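Local coordinates for protein 433aa long hypothetical phosphoribosylglycinamide formyl transferase (Pyrococcus horikoshii, PDB 2DWC) that is an ATP-grasp family protein resembling PurT that binds adenosine-5'-diphosphate, and its function is not established, at residues V226-K231 with Y334-M339. Numbering follows the deposited sequence.
Sequences VTTFPK and YRLFPM
Phe229 lies between Arg335 and Phe337 in a short, strongly twisted parallel pairing, the segment axes 50° apart and 4.2 Å at closest approach. Phe229 N donates to Arg335 O (2.8 Å) and Phe337 N to Phe229 O (2.9 Å), one residue thus serving two of the partner strand, as in parallel pairing. Past these two bonds the strands splay, and waters bridge Thr227 O to Arg335 N and Lys231 N to Phe337 O. On one face the Arg335 chain, CG anti to the backbone N (chi1 -159°) and extended to NE, passes Thr228, and NH1 turns back to donate to OG1 in a bent bond (2.8 Å). Val226 CG2 lies over one face of the guanidinium. Thr228 CG2 meets Phe337 CB at 3.8 Å. On the other face the edge of Tyr334 points at the Phe229 ring in a T-shaped pair, planes at 83°, and Leu336 CD2 packs on Phe229 CB. Thr228 OG1 also bonds His218, and Arg335 NH1 also bonds Ile326 O. Strand 334-337 adds a parallel partner to the otherwise antiparallel neighbours of strand 225-238; Tyr334 and Leu336 rest on helix 253-270, and strand 329-331 pairs antiparallel with the other edge of strand 334-337.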
loop_
_atom_site.group_PDB
_atom_site.type_symbol
_atom_site.label_atom_id
_atom_site.label_comp_id
_atom_site.label_asym_id
_atom_site.label_seq_id
_atom_site.Cartn_x
_atom_site.Cartn_y
_atom_site.Cartn_z
ATOM N N VAL B 226 -14.161 -12.336 17.867
ATOM C CA VAL B 226 -12.963 -12.532 18.696
ATOM C C VAL B 226 -12.138 -11.245 18.711
ATOM O O VAL B 226 -12.415 -10.309 17.942
ATOM C CB VAL B 226 -12.067 -13.695 18.164
ATOM C CG1 VAL B 226 -12.823 -14.988 18.231
ATOM C CG2 VAL B 226 -11.648 -13.438 16.731
ATOM N N THR B 227 -11.133 -11.178 19.587
ATOM C CA THR B 227 -10.296 -9.987 19.656
ATOM C C THR B 227 -8.842 -10.446 19.467
ATOM O O THR B 227 -8.386 -11.392 20.132
ATOM C CB THR B 227 -10.465 -9.302 21.031
ATOM O OG1 THR B 227 -11.863 -9.130 21.303
ATOM C CG2 THR B 227 -9.730 -7.937 21.053
ATOM N N THR B 228 -8.117 -9.762 18.586
ATOM C CA THR B 228 -6.741 -10.125 18.248
ATOM C C THR B 228 -5.820 -9.000 18.613
ATOM O O THR B 228 -6.144 -7.815 18.464
ATOM C CB THR B 228 -6.668 -10.498 16.739
ATOM O OG1 THR B 228 -7.519 -11.605 16.547
ATOM C CG2 THR B 228 -5.248 -10.869 16.290
ATOM N N PHE B 229 -4.643 -9.381 19.123
ATOM C CA PHE B 229 -3.706 -8.417 19.646
ATOM C C PHE B 229 -2.357 -8.280 19.003
ATOM O O PHE B 229 -1.512 -9.212 19.095
ATOM C CB PHE B 229 -3.456 -8.724 21.134
ATOM C CG PHE B 229 -4.705 -8.637 21.979
ATOM C CD1 PHE B 229 -5.559 -9.739 22.097
ATOM C CD2 PHE B 229 -5.050 -7.441 22.573
ATOM C CE1 PHE B 229 -6.751 -9.634 22.807
ATOM C CE2 PHE B 229 -6.245 -7.313 23.287
ATOM C CZ PHE B 229 -7.098 -8.416 23.402
ATOM N N PRO B 230 -2.108 -7.132 18.339
ATOM C CA PRO B 230 -0.794 -6.905 17.719
ATOM C C PRO B 230 0.205 -6.636 18.860
ATOM O O PRO B 230 -0.188 -6.398 20.024
ATOM C CB PRO B 230 -0.977 -5.600 16.908
ATOM C CG PRO B 230 -2.459 -5.595 16.579
ATOM C CD PRO B 230 -3.112 -6.148 17.880
ATOM N N LYS B 231 1.497 -6.608 18.542
ATOM C CA LYS B 231 2.464 -6.277 19.579
ATOM C C LYS B 231 2.238 -4.815 20.012
ATOM O O LYS B 231 1.862 -3.959 19.199
ATOM C CB LYS B 231 3.890 -6.438 19.028
ATOM C CG LYS B 231 4.312 -7.869 18.884
ATOM C CD LYS B 231 4.720 -8.350 20.299
ATOM C CE LYS B 231 5.328 -9.715 20.291
ATOM N NZ LYS B 231 5.873 -10.002 21.668
ATOM N N TYR B 334 -4.163 -15.976 24.427
ATOM C CA TYR B 334 -4.402 -14.730 23.694
ATOM C C TYR B 334 -4.212 -14.971 22.196
ATOM O O TYR B 334 -3.267 -15.661 21.774
ATOM C CB TYR B 334 -3.447 -13.615 24.163
ATOM C CG TYR B 334 -3.823 -12.972 25.490
ATOM C CD1 TYR B 334 -3.057 -13.206 26.641
ATOM C CD2 TYR B 334 -4.990 -12.181 25.612
ATOM C CE1 TYR B 334 -3.441 -12.695 27.886
ATOM C CE2 TYR B 334 -5.378 -11.654 26.857
ATOM C CZ TYR B 334 -4.604 -11.924 27.989
ATOM O OH TYR B 334 -5.007 -11.458 29.228
ATOM N N ARG B 335 -5.130 -14.429 21.394
ATOM C CA ARG B 335 -5.047 -14.547 19.947
ATOM C C ARG B 335 -4.193 -13.324 19.550
ATOM O O ARG B 335 -4.620 -12.172 19.693
ATOM C CB ARG B 335 -6.445 -14.463 19.314
ATOM C CG ARG B 335 -6.538 -15.067 17.906
ATOM C CD ARG B 335 -7.953 -14.896 17.326
ATOM N NE ARG B 335 -8.208 -15.530 16.014
ATOM C CZ ARG B 335 -7.922 -14.995 14.821
ATOM N NH1 ARG B 335 -7.336 -13.780 14.739
ATOM N NH2 ARG B 335 -8.267 -15.658 13.705
ATOM N N LEU B 336 -2.955 -13.591 19.122
ATOM C CA LEU B 336 -2.038 -12.527 18.771
ATOM C C LEU B 336 -1.925 -12.335 17.273
ATOM O O LEU B 336 -2.244 -13.218 16.486
ATOM C CB LEU B 336 -0.619 -12.820 19.347
ATOM C CG LEU B 336 -0.546 -13.066 20.871
ATOM C CD1 LEU B 336 0.922 -13.140 21.283
ATOM C CD2 LEU B 336 -1.237 -11.949 21.635
ATOM N N PHE B 337 -1.464 -11.149 16.884
ATOM C CA PHE B 337 -1.236 -10.865 15.465
ATOM C C PHE B 337 0.296 -10.709 15.343
ATOM O O PHE B 337 0.880 -9.756 15.830
ATOM C CB PHE B 337 -1.929 -9.574 15.032
ATOM C CG PHE B 337 -1.914 -9.407 13.538
ATOM C CD1 PHE B 337 -2.808 -10.123 12.764
ATOM C CD2 PHE B 337 -0.892 -8.687 12.914
ATOM C CE1 PHE B 337 -2.692 -10.158 11.381
ATOM C CE2 PHE B 337 -0.761 -8.707 11.532
ATOM C CZ PHE B 337 -1.651 -9.441 10.761
ATOM N N PRO B 338 0.944 -11.629 14.640
ATOM C CA PRO B 338 2.406 -11.578 14.496
ATOM C C PRO B 338 2.945 -10.379 13.729
ATOM O O PRO B 338 2.431 -10.030 12.691
ATOM C CB PRO B 338 2.721 -12.891 13.771
ATOM C CG PRO B 338 1.543 -13.789 14.102
ATOM C CD PRO B 338 0.393 -12.824 13.972
ATOM N N MET B 339 3.996 -9.779 14.258
ATOM C CA MET B 339 4.659 -8.638 13.630
ATOM C C MET B 339 5.622 -9.211 12.555
ATOM O O MET B 339 6.113 -10.334 12.702
ATOM C CB MET B 339 5.429 -7.918 14.742
ATOM C CG MET B 339 6.374 -6.838 14.345
ATOM S SD MET B 339 6.964 -6.198 15.937
ATOM C CE MET B 339 8.272 -7.521 16.405
HETATM O O HOH W 1 -7.844 -12.802 22.328
HETATM O O HOH W 2 1.949 -7.220 15.800
#